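Local coordinates for protein putative NAD(P)H-dependent FMN-containing oxidoreductase YwqN (Bacillus subtilis, PDB 1RLI) that probably acts as an NAD(P)H-dependent, FMN-containing oxidoreductase of the SsuE family, built on a flavodoxin-like fold, at residues I6-G11 and I74-T79; A23-Q28 and A173-L178; R68-H73 and S114-Y119; G152-E157 and H168-A173. All coordinates share one frame; numbering follows the deposited sequence.

Contact 1 joins two neighbouring parallel strands in the middle of the sheet, and the other three are arranged around it. Contact 3 lies about 10 Å away, centre to centre, and carries the sheet on to strand 117-124: L75 N and F77 N of contact 1 probably bond to Q117 O and Y119 O. Contact 2 covers the face bearing V8 and I76, with V27 CG1 3.4 Å from I76 CD1. Contacts 2 and 4 share A173 and use the same helix, 168-175; their centres are about 9 Å apart, and both reach a second subunit. No FMN is bound in this structure; a platinum(II) ion is bound by H73 of contact 3 and K5.

Contact 1: residues I6-G11 and I74-T79; sequences IAVING and ILIFAT
I6 and I74 lie side by side and point the same way, CG1 of I6 resting 4.0 Å from both CB and CD1 of I74. On I6 this branch stands beside the backbone N (chi1 -63°), while its CG2 reaches diagonally to the tip of I76, 4.1 Å from CD1. An alanine in place of I6 would probably leave the I76 CD1 methyl without this neighbour and open a gap beside I74. V8 continues the same face, its CG2 near I76 CB, and V27 of helix 18-27 packs over I6, V8 and I76. Strands 6-10 and 74-80 are parallel neighbours in mid-sheet, the first and third of the five parallel strands of the flavodoxin-like fold. Five backbone bonds zip them together: A7 N to I74 O, I76 N to A7 O, I9 N to I76 O, A78 N to I9 O and G11 N to A78 O, all between 2.8 and 2.9 Å. On the other face A7 CB meets L75 CD2 at 3.9 Å. Further along, I9 and F77 run alongside each other, and the I9 CD1 methyl comes tightly to the ring at an oblique slant, 3.4 Å from F77 CE1; F143 meets the same ring. At the C-terminal end the N10 amide takes its partners outside the strand pair: OD1 accepts from G12 N and ND2 donates to D20, fixing the start of the loop that in flavodoxin-like relatives holds the FMN phosphate.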
loop_
_atom_site.group_PDB
_atom_site.type_symbol
_atom_site.label_atom_id
_atom_site.label_comp_id
_atom_site.label_asym_id
_atom_site.label_seq_id
_atom_site.Cartn_x
_atom_site.Cartn_y
_atom_site.Cartn_z
ATOM N N ILE D 6 5.403 15.296 25.103
ATOM C CA ILE D 6 5.814 14.752 23.799
ATOM C C ILE D 6 7.086 13.899 23.908
ATOM O O ILE D 6 8.043 14.283 24.575
ATOM C CB ILE D 6 6.159 15.864 22.778
ATOM C CG1 ILE D 6 4.935 16.723 22.478
ATOM C CG2 ILE D 6 6.677 15.241 21.488
ATOM C CD1 ILE D 6 5.252 17.917 21.607
ATOM N N ALA D 7 7.109 12.759 23.223
ATOM C CA ALA D 7 8.296 11.915 23.218
ATOM C C ALA D 7 8.727 11.700 21.776
ATOM O O ALA D 7 7.882 11.540 20.895
ATOM C CB ALA D 7 7.996 10.559 23.856
ATOM N N VAL D 8 10.030 11.748 21.538
ATOM C CA VAL D 8 10.556 11.464 20.221
ATOM C C VAL D 8 11.333 10.178 20.411
ATOM O O VAL D 8 12.271 10.128 21.212
ATOM C CB VAL D 8 11.520 12.543 19.702
ATOM C CG1 VAL D 8 12.166 12.050 18.411
ATOM C CG2 VAL D 8 10.781 13.827 19.442
ATOM N N ILE D 9 10.915 9.134 19.704
ATOM C CA ILE D 9 11.567 7.826 19.781
ATOM C C ILE D 9 12.427 7.739 18.537
ATOM O O ILE D 9 11.933 7.506 17.425
ATOM C CB ILE D 9 10.519 6.707 19.789
ATOM C CG1 ILE D 9 9.614 6.889 21.015
ATOM C CG2 ILE D 9 11.200 5.346 19.810
ATOM C CD1 ILE D 9 8.392 6.061 20.974
ATOM N N ASN D 10 13.725 7.916 18.739
ATOM C CA ASN D 10 14.665 7.947 17.633
ATOM C C ASN D 10 15.368 6.617 17.398
ATOM O O ASN D 10 16.155 6.176 18.233
ATOM C CB ASN D 10 15.689 9.044 17.922
ATOM C CG ASN D 10 16.563 9.347 16.743
ATOM O OD1 ASN D 10 16.743 8.517 15.863
ATOM N ND2 ASN D 10 17.131 10.553 16.725
ATOM N N GLY D 11 15.081 5.997 16.249
ATOM C CA GLY D 11 15.688 4.727 15.906
ATOM C C GLY D 11 16.764 4.904 14.853
ATOM O O GLY D 11 17.143 3.958 14.167
ATOM N N ILE D 74 1.819 12.491 23.204
ATOM C CA ILE D 74 2.163 12.516 21.783
ATOM C C ILE D 74 3.454 11.750 21.567
ATOM O O ILE D 74 4.459 11.995 22.241
ATOM C CB ILE D 74 2.366 13.960 21.277
ATOM C CG1 ILE D 74 1.038 14.724 21.345
ATOM C CG2 ILE D 74 2.920 13.937 19.855
ATOM C CD1 ILE D 74 1.193 16.249 21.105
ATOM N N LEU D 75 3.435 10.817 20.627
ATOM C CA LEU D 75 4.642 10.042 20.346
ATOM C C LEU D 75 5.082 10.235 18.903
ATOM O O LEU D 75 4.278 10.032 17.989
ATOM C CB LEU D 75 4.394 8.549 20.573
ATOM C CG LEU D 75 3.864 8.095 21.935
ATOM C CD1 LEU D 75 3.792 6.551 21.941
ATOM C CD2 LEU D 75 4.772 8.603 23.044
ATOM N N ILE D 76 6.350 10.601 18.705
ATOM C CA ILE D 76 6.907 10.775 17.365
ATOM C C ILE D 76 7.948 9.692 17.123
ATOM O O ILE D 76 8.964 9.628 17.807
ATOM C CB ILE D 76 7.565 12.168 17.189
ATOM C CG1 ILE D 76 6.493 13.238 17.390
ATOM C CG2 ILE D 76 8.175 12.292 15.786
ATOM C CD1 ILE D 76 7.002 14.670 17.396
ATOM N N PHE D 77 7.670 8.821 16.157
ATOM C CA PHE D 77 8.588 7.728 15.839
ATOM C C PHE D 77 9.429 8.215 14.694
ATOM O O PHE D 77 8.906 8.481 13.619
ATOM C CB PHE D 77 7.786 6.495 15.435
ATOM C CG PHE D 77 7.016 5.894 16.567
ATOM C CD1 PHE D 77 7.572 4.888 17.346
ATOM C CD2 PHE D 77 5.751 6.377 16.894
ATOM C CE1 PHE D 77 6.869 4.373 18.438
ATOM C CE2 PHE D 77 5.055 5.867 17.980
ATOM C CZ PHE D 77 5.623 4.861 18.751
ATOM N N ALA D 78 10.731 8.340 14.923
ATOM C CA ALA D 78 11.636 8.834 13.891
ATOM C C ALA D 78 12.573 7.725 13.465
ATOM O O ALA D 78 13.251 7.120 14.298
ATOM C CB ALA D 78 12.428 10.028 14.427
ATOM N N THR D 79 12.655 7.475 12.164
ATOM C CA THR D 79 13.510 6.372 11.725
ATOM C C THR D 79 14.075 6.485 10.330
ATOM O O THR D 79 13.473 7.093 9.462
ATOM C CB THR D 79 12.716 5.040 11.728
ATOM O OG1 THR D 79 13.572 3.949 11.346
ATOM C CG2 THR D 79 11.555 5.118 10.688
#

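Contact 2: residues A23-Q28 and A173-L178; sequences AEKAVQ and AASRLL
A26 and A174 bring together helices 18-27 and 168-175, the first and last of the chain, which in this flavodoxin-like fold cover the same face of the sheet. Small residues allow a close approach, the CA atoms of A26 and S175 being 4.7 Å apart. No hydrogen bond crosses the contact; its polar part is a CA-H...O contact in which A26 CA lies 3.2 Å from A174 O, with 134° at the hydrogen. That carbonyl also accepts L177 N within its own segment, where the chain leaves the helix at R176. The apolar part centres on the A26 methyl: L177 CD2 lies 3.9 Å from A26 CB, and L178 CD2 comes to 4.1 Å of it. L177 holds its CG opposite the backbone N (chi1 -172°), and its side chain goes on to I121 and Y119 of strand 117-124. L177 also packs on Q169 of the second subunit. Toward the outside, K25 CB rests against A174 CB at 4.0 Å. The lysine chain is bent at both chi2 and chi3, which curls its methylenes over S175 instead of letting them run straight out. Beside S175 the K25 CE methylene lies 3.4 Å from S175 OG, a hydroxyl hydrogen-bonded to L171 O one helical turn earlier.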
loop_
_atom_site.group_PDB
_atom_site.type_symbol
_atom_site.label_atom_id
_atom_site.label_comp_id
_atom_site.label_asym_id
_atom_site.label_seq_id
_atom_site.Cartn_x
_atom_site.Cartn_y
_atom_site.Cartn_z
ATOM N N ALA D 23 13.515 15.567 13.353
ATOM C CA ALA D 23 12.752 15.478 14.592
ATOM C C ALA D 23 12.816 16.790 15.358
ATOM O O ALA D 23 11.814 17.242 15.913
ATOM C CB ALA D 23 13.273 14.347 15.456
ATOM N N GLU D 24 13.995 17.407 15.381
ATOM C CA GLU D 24 14.149 18.672 16.090
ATOM C C GLU D 24 13.259 19.765 15.508
ATOM O O GLU D 24 12.750 20.609 16.245
ATOM C CB GLU D 24 15.610 19.115 16.080
ATOM C CG GLU D 24 15.881 20.352 16.930
ATOM C CD GLU D 24 15.463 20.172 18.385
ATOM O OE1 GLU D 24 15.790 19.119 18.976
ATOM O OE2 GLU D 24 14.816 21.090 18.940
ATOM N N LYS D 25 13.068 19.749 14.189
ATOM C CA LYS D 25 12.217 20.733 13.522
ATOM C C LYS D 25 10.772 20.539 13.982
ATOM O O LYS D 25 10.028 21.508 14.176
ATOM C CB LYS D 25 12.280 20.559 11.997
ATOM C CG LYS D 25 13.680 20.660 11.405
ATOM C CD LYS D 25 14.196 22.089 11.371
ATOM C CE LYS D 25 13.441 22.919 10.342
ATOM N NZ LYS D 25 14.045 24.267 10.139
ATOM N N ALA D 26 10.379 19.278 14.159
ATOM C CA ALA D 26 9.024 18.972 14.582
ATOM C C ALA D 26 8.731 19.335 16.039
ATOM O O ALA D 26 7.650 19.840 16.341
ATOM C CB ALA D 26 8.719 17.478 14.337
ATOM N N VAL D 27 9.686 19.095 16.935
ATOM C CA VAL D 27 9.486 19.369 18.359
ATOM C C VAL D 27 10.258 20.568 18.902
ATOM O O VAL D 27 10.418 20.695 20.121
ATOM C CB VAL D 27 9.878 18.150 19.235
ATOM C CG1 VAL D 27 9.059 16.933 18.842
ATOM C CG2 VAL D 27 11.363 17.869 19.093
ATOM N N GLN D 28 10.742 21.432 18.013
ATOM C CA GLN D 28 11.501 22.614 18.421
ATOM C C GLN D 28 10.796 23.422 19.520
ATOM O O GLN D 28 9.612 23.746 19.405
ATOM C CB GLN D 28 11.744 23.506 17.203
ATOM C CG GLN D 28 12.631 24.703 17.476
ATOM C CD GLN D 28 12.886 25.525 16.230
ATOM O OE1 GLN D 28 11.949 25.988 15.571
ATOM N NE2 GLN D 28 14.160 25.714 15.897
ATOM N N ALA D 173 7.785 20.496 6.158
ATOM C CA ALA D 173 6.741 19.529 6.494
ATOM C C ALA D 173 6.934 19.109 7.956
ATOM O O ALA D 173 5.965 18.936 8.701
ATOM C CB ALA D 173 6.848 18.318 5.592
ATOM N N ALA D 174 8.183 18.933 8.359
ATOM C CA ALA D 174 8.470 18.530 9.742
ATOM C C ALA D 174 8.121 19.671 10.713
ATOM O O ALA D 174 7.573 19.444 11.789
ATOM C CB ALA D 174 9.954 18.125 9.874
ATOM N N SER D 175 8.421 20.901 10.322
ATOM C CA SER D 175 8.107 22.049 11.173
ATOM C C SER D 175 6.613 22.179 11.376
ATOM O O SER D 175 6.157 22.680 12.399
ATOM C CB SER D 175 8.623 23.345 10.549
ATOM O OG SER D 175 10.030 23.376 10.578
ATOM N N ARG D 176 5.841 21.736 10.390
ATOM C CA ARG D 176 4.396 21.823 10.490
ATOM C C ARG D 176 3.775 20.486 10.836
ATOM O O ARG D 176 2.576 20.297 10.671
ATOM C CB ARG D 176 3.832 22.353 9.165
ATOM C CG ARG D 176 4.420 23.714 8.787
ATOM C CD ARG D 176 3.982 24.164 7.404
ATOM N NE ARG D 176 4.359 25.557 7.154
ATOM C CZ ARG D 176 5.607 25.995 7.032
ATOM N NH1 ARG D 176 6.632 25.153 7.126
ATOM N NH2 ARG D 176 5.832 27.289 6.827
ATOM N N LEU D 177 4.585 19.559 11.334
ATOM C CA LEU D 177 4.088 18.221 11.642
ATOM C C LEU D 177 2.966 18.140 12.667
ATOM O O LEU D 177 1.932 17.532 12.414
ATOM C CB LEU D 177 5.229 17.330 12.121
ATOM C CG LEU D 177 4.844 15.852 12.273
ATOM C CD1 LEU D 177 4.353 15.282 10.932
ATOM C CD2 LEU D 177 6.054 15.088 12.771
ATOM N N LEU D 178 3.176 18.735 13.832
ATOM C CA LEU D 178 2.172 18.655 14.877
ATOM C C LEU D 178 0.900 19.417 14.538
ATOM O O LEU D 178 0.941 20.625 14.318
ATOM C CB LEU D 178 2.758 19.149 16.204
ATOM C CG LEU D 178 3.835 18.250 16.826
ATOM C CD1 LEU D 178 3.331 16.820 16.887
ATOM C CD2 LEU D 178 5.093 18.306 16.006
#

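Contact 3: residues R68-H73 and S114-Y119; sequences RILQCH and SVKQAY
K116 drives its ammonium group into the C-terminal end of helix 62-70, where backbone carbonyls gather round it. NZ donates to C72 O at 2.7 Å and to L70 O at 2.9 Å, with a weak third bond to I69 O. It approaches both stronger acceptors from above their carbonyl planes, well off the lone pairs. The chain is extended as far as CE and bends only at the last torsion (chi4 -61°), which folds NZ into this cluster. Carbonyls at a helix end would probably favour the positive charge. In the backbone, Q117 N donates an almost straight bond (169°) to H73 O at 3.0 Å. Packing fills the rest: K116 CE lies 4.1 Å from L70 CD2, the two side chains crossing at about a right angle, while the H73 imidazole and the Q117 amide cross obliquely, their planes 29° apart and H73 CE1 3.7 Å from Q117 OE1. This ring also binds a platinum(II) ion, together with K5. The contact thus ties the turn between helix 62-70 and strand 74-80, part of a beta-alpha-beta crossover, to the start of strand 117-124: the bond at H73 begins the parallel pairing that Q117 and Y119 continue with L75 and F77, while L70 packs on helix 109-114 and I69 on L75.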
loop_
_atom_site.group_PDB
_atom_site.type_symbol
_atom_site.label_atom_id
_atom_site.label_comp_id
_atom_site.label_asym_id
_atom_site.label_seq_id
_atom_site.Cartn_x
_atom_site.Cartn_y
_atom_site.Cartn_z
ATOM N N ARG D 68 8.856 6.022 30.288
ATOM C CA ARG D 68 8.840 7.399 29.810
ATOM C C ARG D 68 7.767 7.616 28.754
ATOM O O ARG D 68 7.054 8.625 28.778
ATOM C CB ARG D 68 10.216 7.770 29.268
ATOM C CG ARG D 68 11.243 7.873 30.367
ATOM C CD ARG D 68 12.633 7.916 29.809
ATOM N NE ARG D 68 12.875 9.092 28.985
ATOM C CZ ARG D 68 13.838 9.158 28.074
ATOM N NH1 ARG D 68 14.632 8.110 27.882
ATOM N NH2 ARG D 68 14.014 10.264 27.364
ATOM N N ILE D 69 7.640 6.666 27.832
ATOM C CA ILE D 69 6.626 6.752 26.788
ATOM C C ILE D 69 5.224 6.831 27.361
ATOM O O ILE D 69 4.364 7.555 26.847
ATOM C CB ILE D 69 6.685 5.515 25.858
ATOM C CG1 ILE D 69 7.797 5.699 24.842
ATOM C CG2 ILE D 69 5.325 5.285 25.190
ATOM C CD1 ILE D 69 8.040 4.458 23.983
ATOM N N LEU D 70 4.978 6.072 28.422
ATOM C CA LEU D 70 3.654 6.048 29.006
ATOM C C LEU D 70 3.232 7.389 29.574
ATOM O O LEU D 70 2.038 7.672 29.670
ATOM C CB LEU D 70 3.560 4.936 30.061
ATOM C CG LEU D 70 3.536 3.567 29.359
ATOM C CD1 LEU D 70 3.594 2.423 30.379
ATOM C CD2 LEU D 70 2.269 3.465 28.516
ATOM N N GLN D 71 4.201 8.229 29.921
ATOM C CA GLN D 71 3.882 9.548 30.464
ATOM C C GLN D 71 3.639 10.607 29.381
ATOM O O GLN D 71 3.269 11.740 29.698
ATOM C CB GLN D 71 5.015 10.016 31.375
ATOM C CG GLN D 71 5.370 9.020 32.474
ATOM C CD GLN D 71 6.410 9.556 33.442
ATOM O OE1 GLN D 71 6.152 10.507 34.181
ATOM N NE2 GLN D 71 7.592 8.949 33.439
ATOM N N CYS D 72 3.827 10.240 28.115
ATOM C CA CYS D 72 3.662 11.190 27.018
ATOM C C CYS D 72 2.400 10.963 26.194
ATOM O O CYS D 72 2.069 9.829 25.824
ATOM C CB CYS D 72 4.897 11.151 26.109
ATOM S SG CYS D 72 6.430 11.598 26.943
ATOM N N HIS D 73 1.693 12.050 25.910
ATOM C CA HIS D 73 0.459 11.959 25.138
ATOM C C HIS D 73 0.719 11.883 23.635
ATOM O O HIS D 73 -0.071 11.306 22.886
ATOM C CB HIS D 73 -0.433 13.174 25.420
ATOM C CG HIS D 73 -1.782 13.091 24.777
ATOM N ND1 HIS D 73 -2.283 14.085 23.965
ATOM C CD2 HIS D 73 -2.736 12.132 24.829
ATOM C CE1 HIS D 73 -3.488 13.744 23.546
ATOM N NE2 HIS D 73 -3.787 12.563 24.056
ATOM N N SER D 114 -3.674 3.415 23.778
ATOM C CA SER D 114 -4.845 3.728 22.956
ATOM C C SER D 114 -5.302 5.183 22.945
ATOM O O SER D 114 -6.028 5.571 22.031
ATOM C CB SER D 114 -6.035 2.835 23.347
ATOM O OG SER D 114 -6.660 3.297 24.547
ATOM N N VAL D 115 -4.911 5.988 23.936
ATOM C CA VAL D 115 -5.321 7.387 23.930
ATOM C C VAL D 115 -4.201 8.305 23.440
ATOM O O VAL D 115 -4.343 9.527 23.450
ATOM C CB VAL D 115 -5.816 7.877 25.339
ATOM C CG1 VAL D 115 -7.030 7.066 25.765
ATOM C CG2 VAL D 115 -4.703 7.784 26.370
ATOM N N LYS D 116 -3.098 7.724 22.973
ATOM C CA LYS D 116 -1.984 8.542 22.495
ATOM C C LYS D 116 -2.089 8.876 21.013
ATOM O O LYS D 116 -2.797 8.210 20.270
ATOM C CB LYS D 116 -0.644 7.841 22.769
ATOM C CG LYS D 116 -0.400 7.578 24.263
ATOM C CD LYS D 116 0.961 6.978 24.548
ATOM C CE LYS D 116 1.090 6.563 26.026
ATOM N NZ LYS D 116 0.933 7.717 26.977
ATOM N N GLN D 117 -1.406 9.942 20.607
ATOM C CA GLN D 117 -1.383 10.389 19.218
ATOM C C GLN D 117 -0.004 10.050 18.682
ATOM O O GLN D 117 0.999 10.333 19.336
ATOM C CB GLN D 117 -1.604 11.901 19.141
ATOM C CG GLN D 117 -2.968 12.317 19.665
ATOM C CD GLN D 117 -3.175 13.809 19.617
ATOM O OE1 GLN D 117 -2.369 14.578 20.144
ATOM N NE2 GLN D 117 -4.262 14.233 18.987
ATOM N N ALA D 118 0.041 9.460 17.493
ATOM C CA ALA D 118 1.314 9.058 16.904
ATOM C C ALA D 118 1.632 9.780 15.606
ATOM O O ALA D 118 0.735 10.057 14.820
ATOM C CB ALA D 118 1.297 7.544 16.635
ATOM N N TYR D 119 2.924 10.044 15.398
ATOM C CA TYR D 119 3.443 10.691 14.189
ATOM C C TYR D 119 4.663 9.905 13.773
ATOM O O TYR D 119 5.305 9.259 14.611
ATOM C CB TYR D 119 3.910 12.119 14.456
ATOM C CG TYR D 119 2.789 13.072 14.778
ATOM C CD1 TYR D 119 2.237 13.894 13.787
ATOM C CD2 TYR D 119 2.287 13.162 16.080
ATOM C CE1 TYR D 119 1.208 14.795 14.096
ATOM C CE2 TYR D 119 1.259 14.060 16.396
ATOM C CZ TYR D 119 0.732 14.873 15.400
ATOM O OH TYR D 119 -0.261 15.780 15.735
#

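Contact 4: residues G152-E157 and H168-A173; sequences GYVLGE and HQALSA
The last beta-alpha unit of the flavodoxin-like fold brings edge strand 149-157 against helix 168-175, the helix running back nearly antiparallel at 150°, with the axes of the two short segments 7.6 Å apart. V154 carries the contact from the strand, its CB bond directed toward the helix. With CG1 opposite the backbone N (chi1 178°), both methyls face A173: V154 CG1 is 3.9 Å from A173 CB, and V154 CG2 reaches A173 O at 3.7 Å. CG1 also looks onto the preceding turn, 3.8 Å from A170 O. Cutting V154 back to an alanine would probably open a gap under this helix and leave the A173 methyl without its chief partner on the strand. Two residues on, the strand comes still closer, and A170 CB sits 3.8 Å from G156 CA. The fit at G156 is close, the position a CB would take lying 3.4 Å from A170 CB. D167 joins the two elements from outside the contact, one carboxylate oxygen accepting A170 N and the other E157 N. The second subunit borders the same region: its Q169 packs on V154, and its K129 O bonds to Y153 OH. Within the helix H168 O accepts two donors from one residue, S172 N and S172 OG, each at 3.0 Å.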
loop_
_atom_site.group_PDB
_atom_site.type_symbol
_atom_site.label_atom_id
_atom_site.label_comp_id
_atom_site.label_asym_id
_atom_site.label_seq_id
_atom_site.Cartn_x
_atom_site.Cartn_y
_atom_site.Cartn_z
ATOM N N GLY D 152 -0.015 12.145 11.582
ATOM C CA GLY D 152 0.708 12.729 10.459
ATOM C C GLY D 152 2.083 12.124 10.328
ATOM O O GLY D 152 2.517 11.403 11.224
ATOM N N TYR D 153 2.758 12.396 9.212
ATOM C CA TYR D 153 4.108 11.879 9.001
ATOM C C TYR D 153 4.834 12.770 8.024
ATOM O O TYR D 153 4.239 13.646 7.390
ATOM C CB TYR D 153 4.072 10.461 8.413
ATOM C CG TYR D 153 3.410 10.408 7.053
ATOM C CD1 TYR D 153 4.140 10.622 5.875
ATOM C CD2 TYR D 153 2.029 10.210 6.955
ATOM C CE1 TYR D 153 3.488 10.642 4.628
ATOM C CE2 TYR D 153 1.383 10.226 5.728
ATOM C CZ TYR D 153 2.109 10.442 4.580
ATOM O OH TYR D 153 1.415 10.448 3.381
ATOM N N VAL D 154 6.131 12.529 7.910
ATOM C CA VAL D 154 6.967 13.222 6.964
ATOM C C VAL D 154 7.924 12.198 6.342
ATOM O O VAL D 154 8.544 11.407 7.059
ATOM C CB VAL D 154 7.812 14.347 7.647
ATOM C CG1 VAL D 154 8.720 15.006 6.599
ATOM C CG2 VAL D 154 6.892 15.383 8.290
ATOM N N LEU D 155 8.016 12.171 5.009
ATOM C CA LEU D 155 8.965 11.278 4.331
ATOM C C LEU D 155 10.013 12.227 3.773
ATOM O O LEU D 155 9.690 13.108 2.970
ATOM C CB LEU D 155 8.301 10.513 3.187
ATOM C CG LEU D 155 7.440 9.315 3.602
ATOM C CD1 LEU D 155 6.601 8.853 2.405
ATOM C CD2 LEU D 155 8.343 8.176 4.083
ATOM N N GLY D 156 11.255 12.059 4.216
ATOM C CA GLY D 156 12.324 12.945 3.783
ATOM C C GLY D 156 13.383 12.213 2.995
ATOM O O GLY D 156 13.570 11.015 3.160
ATOM N N GLU D 157 14.103 12.940 2.150
ATOM C CA GLU D 157 15.126 12.324 1.321
ATOM C C GLU D 157 16.532 12.636 1.825
ATOM O O GLU D 157 16.875 13.792 2.071
ATOM C CB GLU D 157 14.940 12.804 -0.122
ATOM C CG GLU D 157 15.794 12.101 -1.149
ATOM C CD GLU D 157 15.274 12.328 -2.552
ATOM O OE1 GLU D 157 15.023 13.502 -2.909
ATOM O OE2 GLU D 157 15.115 11.335 -3.296
ATOM N N HIS D 168 14.089 20.894 1.412
ATOM C CA HIS D 168 13.257 21.943 1.990
ATOM C C HIS D 168 11.801 21.540 2.176
ATOM O O HIS D 168 11.157 21.962 3.137
ATOM C CB HIS D 168 13.382 23.220 1.153
ATOM C CG HIS D 168 14.758 23.813 1.182
ATOM N ND1 HIS D 168 15.380 24.185 2.356
ATOM C CD2 HIS D 168 15.637 24.085 0.189
ATOM C CE1 HIS D 168 16.582 24.660 2.083
ATOM N NE2 HIS D 168 16.763 24.610 0.775
ATOM N N GLN D 169 11.282 20.722 1.267
ATOM C CA GLN D 169 9.908 20.245 1.384
ATOM C C GLN D 169 9.772 19.457 2.696
ATOM O O GLN D 169 8.791 19.598 3.420
ATOM C CB GLN D 169 9.557 19.328 0.209
ATOM C CG GLN D 169 9.357 20.036 -1.116
ATOM C CD GLN D 169 9.145 19.067 -2.268
ATOM O OE1 GLN D 169 8.245 18.222 -2.234
ATOM N NE2 GLN D 169 9.976 19.189 -3.298
ATOM N N ALA D 170 10.764 18.626 2.997
ATOM C CA ALA D 170 10.727 17.816 4.218
ATOM C C ALA D 170 10.950 18.660 5.464
ATOM O O ALA D 170 10.311 18.444 6.493
ATOM C CB ALA D 170 11.779 16.693 4.148
ATOM N N LEU D 171 11.859 19.622 5.381
ATOM C CA LEU D 171 12.120 20.470 6.539
ATOM C C LEU D 171 10.885 21.265 6.955
ATOM O O LEU D 171 10.600 21.380 8.144
ATOM C CB LEU D 171 13.280 21.427 6.260
ATOM C CG LEU D 171 14.680 20.818 6.131
ATOM C CD1 LEU D 171 15.668 21.904 5.705
ATOM C CD2 LEU D 171 15.112 20.217 7.459
ATOM N N SER D 172 10.156 21.818 5.988
ATOM C CA SER D 172 8.965 22.601 6.321
ATOM C C SER D 172 7.815 21.698 6.720
ATOM O O SER D 172 6.969 22.081 7.532
ATOM C CB SER D 172 8.545 23.499 5.149
ATOM O OG SER D 172 8.352 22.746 3.983
ATOM N N ALA D 173 7.785 20.496 6.158
ATOM C CA ALA D 173 6.741 19.529 6.494
ATOM C C ALA D 173 6.934 19.109 7.956
ATOM O O ALA D 173 5.965 18.936 8.701
ATOM C CB ALA D 173 6.848 18.318 5.592
#